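Local coordinates for ADP-ribosylating toxin CARDS (Mycoplasma pneumoniae, PDB 4TLV), which transfers ADP-ribose from NAD(+) to multiple target proteins in vitro, acting as the main virulence factor of this bacterium and causing vacuoles in host cells, at residues H88-G96 against L583-F591; Y475-F483 against M516-Y527. One frame throughout, in Å; residues are numbered along the deposited sequence.

Contact 1: H88-G96 against L583-F591; sequences HFYNARATG and LVKDGFDRF. With ACT (acetate ion), chain N.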
loop_
_atom_site.group_PDB
_atom_site.type_symbol
_atom_site.label_atom_id
_atom_site.label_comp_id
_atom_site.label_asym_id
_atom_site.label_seq_id
_atom_site.Cartn_x
_atom_site.Cartn_y
_atom_site.Cartn_z
ATOM N N HIS A 88 10.593 16.187 -11.171
ATOM C CA HIS A 88 11.689 15.247 -10.928
ATOM C C HIS A 88 11.421 14.238 -9.794
ATOM O O HIS A 88 12.326 13.529 -9.362
ATOM C CB HIS A 88 13.080 15.927 -10.869
ATOM C CG HIS A 88 13.492 16.440 -9.519
ATOM N ND1 HIS A 88 12.822 17.450 -8.863
ATOM C CD2 HIS A 88 14.583 16.162 -8.759
ATOM C CE1 HIS A 88 13.451 17.736 -7.732
ATOM N NE2 HIS A 88 14.523 16.966 -7.647
ATOM N N PHE A 89 10.163 14.171 -9.355
ATOM C CA PHE A 89 9.704 13.159 -8.399
ATOM C C PHE A 89 8.938 12.047 -9.140
ATOM O O PHE A 89 7.977 12.329 -9.846
ATOM C CB PHE A 89 8.738 13.774 -7.383
ATOM C CG PHE A 89 9.362 14.731 -6.405
ATOM C CD1 PHE A 89 9.973 15.907 -6.838
ATOM C CD2 PHE A 89 9.255 14.495 -5.040
ATOM C CE1 PHE A 89 10.504 16.814 -5.920
ATOM C CE2 PHE A 89 9.791 15.390 -4.111
ATOM C CZ PHE A 89 10.404 16.549 -4.550
ATOM N N TYR A 90 9.338 10.795 -8.928
ATOM C CA TYR A 90 8.786 9.645 -9.638
ATOM C C TYR A 90 8.320 8.566 -8.686
ATOM O O TYR A 90 8.964 8.307 -7.679
ATOM C CB TYR A 90 9.881 9.014 -10.506
ATOM C CG TYR A 90 10.380 9.969 -11.555
ATOM C CD1 TYR A 90 11.403 10.868 -11.272
ATOM C CD2 TYR A 90 9.805 9.992 -12.825
ATOM C CE1 TYR A 90 11.848 11.789 -12.237
ATOM C CE2 TYR A 90 10.245 10.896 -13.794
ATOM C CZ TYR A 90 11.266 11.779 -13.495
ATOM O OH TYR A 90 11.704 12.658 -14.462
ATOM N N ASN A 91 7.238 7.889 -9.041
ATOM C CA ASN A 91 6.737 6.797 -8.195
ATOM C C ASN A 91 7.503 5.473 -8.383
ATOM O O ASN A 91 7.616 4.959 -9.507
ATOM C CB ASN A 91 5.240 6.571 -8.437
ATOM C CG ASN A 91 4.662 5.537 -7.483
ATOM O OD1 ASN A 91 4.569 4.377 -7.821
ATOM N ND2 ASN A 91 4.318 5.967 -6.260
ATOM N N ALA A 92 8.021 4.917 -7.287
ATOM C CA ALA A 92 8.823 3.698 -7.383
ATOM C C ALA A 92 7.992 2.530 -7.910
ATOM O O ALA A 92 8.422 1.814 -8.833
ATOM C CB ALA A 92 9.479 3.351 -6.022
ATOM N N ARG A 93 6.800 2.320 -7.349
ATOM C CA ARG A 93 5.987 1.175 -7.806
ATOM C C ARG A 93 5.623 1.252 -9.306
ATOM O O ARG A 93 5.780 0.267 -10.034
ATOM C CB ARG A 93 4.721 0.979 -6.945
ATOM C CG ARG A 93 4.982 0.168 -5.642
ATOM C CD ARG A 93 4.633 -1.333 -5.808
ATOM N NE ARG A 93 3.197 -1.464 -6.000
ATOM C CZ ARG A 93 2.602 -1.843 -7.126
ATOM N NH1 ARG A 93 3.320 -2.213 -8.179
ATOM N NH2 ARG A 93 1.274 -1.860 -7.185
ATOM N N ALA A 94 5.156 2.414 -9.764
ATOM C CA ALA A 94 4.751 2.560 -11.153
ATOM C C ALA A 94 5.963 2.384 -12.073
ATOM O O ALA A 94 5.861 1.818 -13.168
ATOM C CB ALA A 94 4.099 3.935 -11.380
ATOM N N THR A 95 7.104 2.901 -11.630
ATOM C CA THR A 95 8.339 2.750 -12.386
ATOM C C THR A 95 8.648 1.259 -12.566
ATOM O O THR A 95 9.001 0.808 -13.661
ATOM C CB THR A 95 9.524 3.493 -11.699
ATOM O OG1 THR A 95 9.286 4.905 -11.742
ATOM C CG2 THR A 95 10.860 3.190 -12.413
ATOM N N GLY A 96 8.490 0.488 -11.492
ATOM C CA GLY A 96 8.733 -0.943 -11.531
ATOM C C GLY A 96 7.762 -1.672 -12.444
ATOM O O GLY A 96 8.161 -2.556 -13.192
ATOM N N LEU A 583 -10.318 -0.213 -18.721
ATOM C CA LEU A 583 -10.326 0.724 -17.598
ATOM C C LEU A 583 -9.705 0.057 -16.374
ATOM O O LEU A 583 -10.053 -1.083 -16.050
ATOM C CB LEU A 583 -11.754 1.145 -17.237
ATOM C CG LEU A 583 -12.514 2.039 -18.214
ATOM C CD1 LEU A 583 -13.990 2.085 -17.833
ATOM C CD2 LEU A 583 -11.914 3.430 -18.178
ATOM N N VAL A 584 -8.824 0.782 -15.686
ATOM C CA VAL A 584 -8.205 0.313 -14.442
ATOM C C VAL A 584 -8.266 1.433 -13.396
ATOM O O VAL A 584 -8.055 2.606 -13.719
ATOM C CB VAL A 584 -6.721 -0.079 -14.650
ATOM C CG1 VAL A 584 -6.229 -0.961 -13.483
ATOM C CG2 VAL A 584 -6.525 -0.825 -15.978
ATOM N N LYS A 585 -8.540 1.072 -12.147
ATOM C CA LYS A 585 -8.701 2.061 -11.088
ATOM C C LYS A 585 -7.492 3.013 -11.025
ATOM O O LYS A 585 -6.346 2.574 -10.989
ATOM C CB LYS A 585 -8.912 1.348 -9.744
ATOM C CG LYS A 585 -9.079 2.274 -8.516
ATOM C CD LYS A 585 -9.600 1.467 -7.304
ATOM C CE LYS A 585 -9.462 2.230 -5.986
ATOM N NZ LYS A 585 -10.165 3.537 -6.048
ATOM N N ASP A 586 -7.748 4.308 -11.012
ATOM C CA ASP A 586 -6.661 5.285 -10.929
ATOM C C ASP A 586 -5.784 4.991 -9.731
ATOM O O ASP A 586 -6.300 4.824 -8.632
ATOM C CB ASP A 586 -7.211 6.696 -10.752
ATOM C CG ASP A 586 -7.358 7.425 -12.059
ATOM O OD1 ASP A 586 -8.385 7.211 -12.736
ATOM O OD2 ASP A 586 -6.449 8.216 -12.401
ATOM N N GLY A 587 -4.468 4.960 -9.947
ATOM C CA GLY A 587 -3.506 4.765 -8.868
ATOM C C GLY A 587 -3.189 3.322 -8.527
ATOM O O GLY A 587 -2.429 3.054 -7.602
ATOM N N PHE A 588 -3.774 2.384 -9.267
ATOM C CA PHE A 588 -3.592 0.969 -8.996
ATOM C C PHE A 588 -2.112 0.565 -9.071
ATOM O O PHE A 588 -1.712 -0.395 -8.438
ATOM C CB PHE A 588 -4.392 0.116 -9.987
ATOM C CG PHE A 588 -3.718 -0.033 -11.322
ATOM C CD1 PHE A 588 -3.749 1.009 -12.246
ATOM C CD2 PHE A 588 -3.022 -1.187 -11.632
ATOM C CE1 PHE A 588 -3.109 0.881 -13.478
ATOM C CE2 PHE A 588 -2.374 -1.322 -12.848
ATOM C CZ PHE A 588 -2.413 -0.297 -13.771
ATOM N N ASP A 589 -1.318 1.279 -9.866
ATOM C CA ASP A 589 0.095 0.905 -10.051
ATOM C C ASP A 589 1.056 1.656 -9.102
ATOM O O ASP A 589 2.282 1.639 -9.292
ATOM C CB ASP A 589 0.527 1.050 -11.528
ATOM C CG ASP A 589 0.055 2.364 -12.171
ATOM O OD1 ASP A 589 -0.556 3.204 -11.475
ATOM O OD2 ASP A 589 0.278 2.548 -13.394
ATOM N N ARG A 590 0.501 2.265 -8.057
ATOM C CA ARG A 590 1.300 3.029 -7.099
ATOM C C ARG A 590 1.310 2.493 -5.661
ATOM O O ARG A 590 2.106 2.962 -4.843
ATOM C CB ARG A 590 0.870 4.499 -7.094
ATOM C CG ARG A 590 0.981 5.171 -8.464
ATOM C CD ARG A 590 1.153 6.687 -8.324
ATOM N NE ARG A 590 0.444 7.205 -7.155
ATOM C CZ ARG A 590 -0.796 7.675 -7.197
ATOM N NH1 ARG A 590 -1.447 7.696 -8.362
ATOM N NH2 ARG A 590 -1.381 8.126 -6.087
ATOM N N PHE A 591 0.441 1.534 -5.348
ATOM C CA PHE A 591 0.271 1.075 -3.965
ATOM C C PHE A 591 0.838 -0.337 -3.710
ATOM O O PHE A 591 1.066 -1.144 -4.609
ATOM C CB PHE A 591 -1.208 1.049 -3.581
ATOM C CG PHE A 591 -1.839 2.394 -3.402
ATOM C CD1 PHE A 591 -2.358 3.082 -4.488
ATOM C CD2 PHE A 591 -1.987 2.943 -2.133
ATOM C CE1 PHE A 591 -2.973 4.314 -4.322
ATOM C CE2 PHE A 591 -2.613 4.164 -1.962
ATOM C CZ PHE A 591 -3.107 4.851 -3.054
ATOM O OXT PHE A 591 1.051 -0.737 -2.563
HETATM C C ACT N . -0.089 -3.439 -10.500
HETATM O O ACT N . 0.703 -2.812 -9.765
HETATM O OXT ACT N . 0.342 -3.788 -11.629
HETATM C CH3 ACT N . -1.484 -3.738 -10.041
#
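Arg93 reaches from the first turn of helix 92-104 to the C-terminal residue Phe591. The contact joins the N-terminal mono-ADP-ribosyltransferase domain to the tail that follows the last strand of the D3 beta-trefoil. That tail folds through two overlapping turns, type II from Lys585 to Phe588 and type I from Gly587 to Arg590.

The tight part begins with the grip of Arg93. Its chain bends at chi2 (-97°) and again at chi3, which turns the guanidinium side-on to the terminal carboxylate. Two nitrogens donate to one oxygen. Arg93 NE lies 2.6 Å from Phe591 O. Arg93 NH2 lies 2.7 Å from Phe591 O. The acceptor is in the guanidinium plane. The NH2 bond falls in the plane of the acceptor group, while NE comes from above it. Another stretch of the guanidinium edge holds an acetate ion, probably from the crystallisation liquor. The acetate O accepts from Arg93 NH2 at 2.8 Å. The same acetate O accepts from Arg93 NH1 at 3.1 Å. NH1 also has a salt bridge to Glu97. Three anionic groups round the guanidinium would be expected to stabilise its charge.

Asn91, the buried N-cap of the helix, is also closely packed. Its amide lies across the Arg590 chain, its plane 85° from that of the guanidinium, with Asn91 OD1 3.7 Å from Arg590 CG. Although Asp589 O is close to Ala94 N, the N-H of Ala94 points to Asn91 OD1, in the amide carbonyl plane, at 2.8 Å and 165°.

The edge at Ala94 and Arg590 is looser and partly open to solvent. The Asp589 carboxylate turns to a salt bridge with Arg544, and Arg590 ends in one with Glu54. The side chains of Ala94 and Arg590 come no closer than 4.4 Å, from Ala94 CB to Arg590 CG.

Contact 2: Y475-F483 against M516-Y527; sequences YDLKTSKIF and MNEDKDENFKWY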
loop_
_atom_site.group_PDB
_atom_site.type_symbol
_atom_site.label_atom_id
_atom_site.label_comp_id
_atom_site.label_asym_id
_atom_site.label_seq_id
_atom_site.Cartn_x
_atom_site.Cartn_y
_atom_site.Cartn_z
ATOM N N TYR A 475 -6.036 -7.578 -8.455
ATOM C CA TYR A 475 -4.805 -8.118 -8.995
ATOM C C TYR A 475 -3.927 -8.519 -7.821
ATOM O O TYR A 475 -3.678 -7.704 -6.933
ATOM C CB TYR A 475 -4.135 -7.032 -9.824
ATOM C CG TYR A 475 -2.867 -7.421 -10.560
ATOM C CD1 TYR A 475 -2.909 -8.193 -11.713
ATOM C CD2 TYR A 475 -1.638 -6.944 -10.147
ATOM C CE1 TYR A 475 -1.741 -8.509 -12.417
ATOM C CE2 TYR A 475 -0.472 -7.245 -10.842
ATOM C CZ TYR A 475 -0.528 -8.028 -11.980
ATOM O OH TYR A 475 0.646 -8.303 -12.664
ATOM N N ASP A 476 -3.498 -9.777 -7.790
ATOM C CA ASP A 476 -2.642 -10.257 -6.703
ATOM C C ASP A 476 -1.191 -9.978 -7.039
ATOM O O ASP A 476 -0.629 -10.610 -7.925
ATOM C CB ASP A 476 -2.812 -11.755 -6.472
ATOM C CG ASP A 476 -1.807 -12.289 -5.471
ATOM O OD1 ASP A 476 -1.381 -11.515 -4.576
ATOM O OD2 ASP A 476 -1.412 -13.460 -5.603
ATOM N N LEU A 477 -0.579 -9.033 -6.331
ATOM C CA LEU A 477 0.806 -8.657 -6.630
ATOM C C LEU A 477 1.808 -9.781 -6.379
ATOM O O LEU A 477 2.910 -9.750 -6.918
ATOM C CB LEU A 477 1.201 -7.423 -5.815
ATOM C CG LEU A 477 0.501 -6.129 -6.231
ATOM C CD1 LEU A 477 0.711 -5.057 -5.148
ATOM C CD2 LEU A 477 0.986 -5.634 -7.619
ATOM N N LYS A 478 1.464 -10.750 -5.529
ATOM C CA LYS A 478 2.404 -11.847 -5.282
ATOM C C LYS A 478 2.590 -12.732 -6.512
ATOM O O LYS A 478 3.687 -13.199 -6.782
ATOM C CB LYS A 478 1.960 -12.733 -4.108
ATOM C CG LYS A 478 2.132 -12.118 -2.734
ATOM C CD LYS A 478 1.628 -13.079 -1.631
ATOM C CE LYS A 478 2.687 -14.085 -1.234
ATOM N NZ LYS A 478 2.244 -14.930 -0.074
ATOM N N THR A 479 1.507 -12.969 -7.237
ATOM C CA THR A 479 1.487 -13.990 -8.283
ATOM C C THR A 479 1.096 -13.469 -9.666
ATOM O O THR A 479 1.144 -14.224 -10.623
ATOM C CB THR A 479 0.504 -15.124 -7.943
ATOM O OG1 THR A 479 -0.825 -14.595 -7.870
ATOM C CG2 THR A 479 0.867 -15.805 -6.604
ATOM N N SER A 480 0.706 -12.198 -9.753
ATOM C CA SER A 480 0.231 -11.575 -10.999
ATOM C C SER A 480 -1.080 -12.152 -11.540
ATOM O O SER A 480 -1.357 -12.036 -12.734
ATOM C CB SER A 480 1.309 -11.630 -12.103
ATOM O OG SER A 480 2.502 -10.962 -11.712
ATOM N N LYS A 481 -1.888 -12.768 -10.682
ATOM C CA LYS A 481 -3.194 -13.262 -11.119
ATOM C C LYS A 481 -4.267 -12.174 -10.979
ATOM O O LYS A 481 -4.121 -11.222 -10.191
ATOM C CB LYS A 481 -3.584 -14.542 -10.355
ATOM C CG LYS A 481 -2.606 -15.706 -10.542
ATOM C CD LYS A 481 -3.220 -17.035 -10.111
ATOM C CE LYS A 481 -3.440 -17.069 -8.607
ATOM N NZ LYS A 481 -2.121 -17.053 -7.916
ATOM N N ILE A 482 -5.316 -12.280 -11.786
ATOM C CA ILE A 482 -6.445 -11.367 -11.701
ATOM C C ILE A 482 -7.652 -12.166 -11.237
ATOM O O ILE A 482 -7.921 -13.241 -11.775
ATOM C CB ILE A 482 -6.738 -10.714 -13.064
ATOM C CG1 ILE A 482 -5.646 -9.680 -13.369
ATOM C CG2 ILE A 482 -8.103 -10.024 -13.074
ATOM C CD1 ILE A 482 -5.656 -9.163 -14.803
ATOM N N PHE A 483 -8.377 -11.649 -10.246
ATOM C CA PHE A 483 -9.518 -12.395 -9.712
ATOM C C PHE A 483 -10.756 -11.542 -9.442
ATOM O O PHE A 483 -10.673 -10.326 -9.237
ATOM C CB PHE A 483 -9.116 -13.265 -8.499
ATOM C CG PHE A 483 -8.634 -12.486 -7.282
ATOM C CD1 PHE A 483 -7.288 -12.203 -7.102
ATOM C CD2 PHE A 483 -9.531 -12.083 -6.296
ATOM C CE1 PHE A 483 -6.843 -11.506 -5.955
ATOM C CE2 PHE A 483 -9.098 -11.406 -5.160
ATOM C CZ PHE A 483 -7.746 -11.122 -4.990
ATOM N N MET A 516 -5.383 -19.598 -4.932
ATOM C CA MET A 516 -4.784 -18.262 -4.803
ATOM C C MET A 516 -3.254 -18.315 -4.703
ATOM O O MET A 516 -2.572 -17.426 -5.193
ATOM C CB MET A 516 -5.382 -17.525 -3.599
ATOM C CG MET A 516 -4.834 -16.102 -3.395
ATOM S SD MET A 516 -5.403 -14.937 -4.647
ATOM C CE MET A 516 -7.083 -14.686 -4.101
ATOM N N ASN A 517 -2.716 -19.377 -4.109
ATOM C CA ASN A 517 -1.272 -19.516 -3.922
ATOM C C ASN A 517 -0.527 -20.055 -5.143
ATOM O O ASN A 517 0.699 -20.053 -5.163
ATOM C CB ASN A 517 -0.957 -20.466 -2.762
ATOM C CG ASN A 517 -1.677 -20.099 -1.475
ATOM O OD1 ASN A 517 -2.297 -20.954 -0.819
ATOM N ND2 ASN A 517 -1.587 -18.844 -1.099
ATOM N N GLU A 518 -1.252 -20.574 -6.126
ATOM C CA GLU A 518 -0.588 -21.200 -7.271
ATOM C C GLU A 518 0.189 -20.142 -8.077
ATOM O O GLU A 518 -0.329 -19.064 -8.359
ATOM C CB GLU A 518 -1.595 -21.976 -8.134
ATOM C CG GLU A 518 -0.937 -22.871 -9.174
ATOM C CD GLU A 518 -0.486 -22.091 -10.390
ATOM O OE1 GLU A 518 -1.174 -21.108 -10.759
ATOM O OE2 GLU A 518 0.558 -22.455 -10.972
ATOM N N ASP A 519 1.440 -20.444 -8.420
ATOM C CA ASP A 519 2.352 -19.405 -8.890
ATOM C C ASP A 519 3.204 -19.827 -10.084
ATOM O O ASP A 519 4.218 -19.206 -10.356
ATOM C CB ASP A 519 3.279 -18.974 -7.735
ATOM C CG ASP A 519 4.026 -17.677 -8.030
ATOM O OD1 ASP A 519 3.485 -16.818 -8.750
ATOM O OD2 ASP A 519 5.160 -17.522 -7.539
ATOM N N LYS A 520 2.808 -20.876 -10.799
ATOM C CA LYS A 520 3.646 -21.329 -11.907
ATOM C C LYS A 520 2.980 -21.145 -13.267
ATOM O O LYS A 520 3.635 -20.771 -14.238
ATOM C CB LYS A 520 4.066 -22.794 -11.721
ATOM C CG LYS A 520 5.215 -23.197 -12.649
ATOM C CD LYS A 520 5.539 -24.683 -12.590
ATOM C CE LYS A 520 6.612 -25.034 -13.622
ATOM N NZ LYS A 520 6.802 -26.509 -13.789
ATOM N N ASP A 521 1.682 -21.413 -13.328
ATOM C CA ASP A 521 0.962 -21.448 -14.599
ATOM C C ASP A 521 0.768 -20.050 -15.171
ATOM O O ASP A 521 -0.078 -19.278 -14.703
ATOM C CB ASP A 521 -0.389 -22.137 -14.423
ATOM C CG ASP A 521 -1.131 -22.339 -15.745
ATOM O OD1 ASP A 521 -0.712 -21.784 -16.785
ATOM O OD2 ASP A 521 -2.143 -23.066 -15.741
ATOM N N GLU A 522 1.544 -19.734 -16.203
ATOM C CA GLU A 522 1.522 -18.388 -16.772
ATOM C C GLU A 522 0.225 -18.010 -17.476
ATOM O O GLU A 522 -0.005 -16.837 -17.740
ATOM C CB GLU A 522 2.735 -18.156 -17.674
ATOM C CG GLU A 522 4.044 -18.267 -16.921
ATOM C CD GLU A 522 5.224 -17.852 -17.758
ATOM O OE1 GLU A 522 5.012 -17.441 -18.912
ATOM O OE2 GLU A 522 6.362 -17.941 -17.263
ATOM N N ASN A 523 -0.629 -18.992 -17.768
ATOM C CA ASN A 523 -1.942 -18.683 -18.334
ATOM C C ASN A 523 -2.885 -18.004 -17.348
ATOM O O ASN A 523 -3.941 -17.526 -17.734
ATOM C CB ASN A 523 -2.601 -19.935 -18.902
ATOM C CG ASN A 523 -1.875 -20.460 -20.105
ATOM O OD1 ASN A 523 -1.721 -19.751 -21.097
ATOM N ND2 ASN A 523 -1.418 -21.706 -20.030
ATOM N N PHE A 524 -2.490 -17.942 -16.082
ATOM C CA PHE A 524 -3.276 -17.197 -15.098
ATOM C C PHE A 524 -2.568 -15.892 -14.719
ATOM O O PHE A 524 -3.063 -15.151 -13.860
ATOM C CB PHE A 524 -3.477 -18.014 -13.814
ATOM C CG PHE A 524 -4.511 -19.117 -13.926
ATOM C CD1 PHE A 524 -5.855 -18.844 -13.746
ATOM C CD2 PHE A 524 -4.122 -20.427 -14.159
ATOM C CE1 PHE A 524 -6.805 -19.853 -13.830
ATOM C CE2 PHE A 524 -5.063 -21.447 -14.245
ATOM C CZ PHE A 524 -6.403 -21.160 -14.079
ATOM N N LYS A 525 -1.409 -15.635 -15.329
ATOM C CA LYS A 525 -0.621 -14.426 -15.030
ATOM C C LYS A 525 -0.768 -13.313 -16.069
ATOM O O LYS A 525 -0.644 -13.558 -17.273
ATOM C CB LYS A 525 0.857 -14.792 -14.843
ATOM C CG LYS A 525 1.077 -15.818 -13.735
ATOM C CD LYS A 525 2.532 -15.918 -13.357
ATOM C CE LYS A 525 2.689 -16.810 -12.123
ATOM N NZ LYS A 525 4.126 -16.996 -11.827
ATOM N N TRP A 526 -0.996 -12.087 -15.589
ATOM C CA TRP A 526 -1.248 -10.938 -16.455
ATOM C C TRP A 526 -0.418 -9.730 -16.023
ATOM O O TRP A 526 -0.016 -9.624 -14.864
ATOM C CB TRP A 526 -2.731 -10.568 -16.424
ATOM C CG TRP A 526 -3.608 -11.701 -16.790
ATOM C CD1 TRP A 526 -4.065 -12.688 -15.961
ATOM C CD2 TRP A 526 -4.118 -11.996 -18.091
ATOM N NE1 TRP A 526 -4.832 -13.582 -16.671
ATOM C CE2 TRP A 526 -4.888 -13.177 -17.981
ATOM C CE3 TRP A 526 -4.007 -11.376 -19.340
ATOM C CZ2 TRP A 526 -5.548 -13.748 -19.075
ATOM C CZ3 TRP A 526 -4.671 -11.946 -20.435
ATOM C CH2 TRP A 526 -5.423 -13.120 -20.290
ATOM N N TYR A 527 -0.168 -8.821 -16.958
ATOM C CA TYR A 527 0.502 -7.565 -16.621
ATOM C C TYR A 527 -0.089 -6.412 -17.415
ATOM O O TYR A 527 -0.742 -6.618 -18.445
ATOM C CB TYR A 527 2.016 -7.666 -16.839
ATOM C CG TYR A 527 2.407 -7.865 -18.285
ATOM C CD1 TYR A 527 2.372 -9.128 -18.870
ATOM C CD2 TYR A 527 2.808 -6.787 -19.070
ATOM C CE1 TYR A 527 2.736 -9.309 -20.212
ATOM C CE2 TYR A 527 3.171 -6.955 -20.403
ATOM C CZ TYR A 527 3.131 -8.218 -20.965
ATOM O OH TYR A 527 3.490 -8.379 -22.288
HETATM O O HOH W 1 -1.253 -15.207 -3.571
HETATM O O HOH W 2 0.267 -16.850 -1.825
HETATM O O HOH W 3 -5.493 -14.908 -13.081
#
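Lys481 makes the main side-chain hydrogen bonds to 516-527. Its chain is bent at chi3 (-68°) and again at chi4, and this brings NZ among three oxygens. Lys481 NZ donates to Glu518 O at 2.7 Å, in the carbonyl plane. Lys481 NZ also donates to Met516 O at 2.8 Å, from above that carbonyl's plane. A third bond runs to Thr479 OG1 of its own segment, and OG1 in turn donates to Asp476 OD2.

Two further hydrogen bonds tie the hairpin to Trp526. Tyr475 OH donates to Trp526 O at 2.7 Å, with the oxygen at the edge of the phenol ring. Trp526 N donates to Ser480 O at 2.9 Å. The carbonyls of Ser480 and Phe524 also receive CA-H...O contacts, from Lys525 and Lys481 respectively. A water bridges the segments, donating to Asp476 OD2 and Met516 O.

Both segments belong to the D3 beta-trefoil. The first is a hairpin of strands 473-476 and 481-485, its turn opened by an Asx turn at Asp476. The second is a long loop leading into strand 526-529.

Charged contacts come next. A salt bridge within the loop joins Lys525 NZ to Asp519 OD1; Asp519 OD2 has a second one to Arg123. Lys525 NZ also donates to the backbone, at 2.7 Å from Asp519 O. The extended Lys525 chain runs past the hairpin, with Lys525 CE 3.4 Å from Thr479 O.

Apolar contacts are separate. Met516 bends at chi2 and chi3 to set CE over the centre of the Phe483 ring, a CH-pi contact 3.7 Å from the centroid, with SD oblique to the ring in a Met-aromatic contact. Elsewhere, Ile482 CD1 rests 3.6 Å from Trp526 CB.

The centres of contacts 1 and 2 lie about 19 Å apart, yet the two sites touch through Leu477. Leu477 CD2 lies 3.8 Å from Arg93 NH2, and Leu477 CD1 lies 4.0 Å from Phe591 O. The hairpin of contact 2 thus packs beside the Arg93-Phe591 grip. The acetate sits in the same place, near the side chain of Tyr475, their nearest atoms about 3 Å apart. Contact 2 lies within D3, unlike contact 1, but it also meets the transferase domain directly, since Arg126 bonds to Tyr475 OH and Arg123 to Asp519. Neither segment pair includes residues of the inferred NAD(+)-binding region, 208-258.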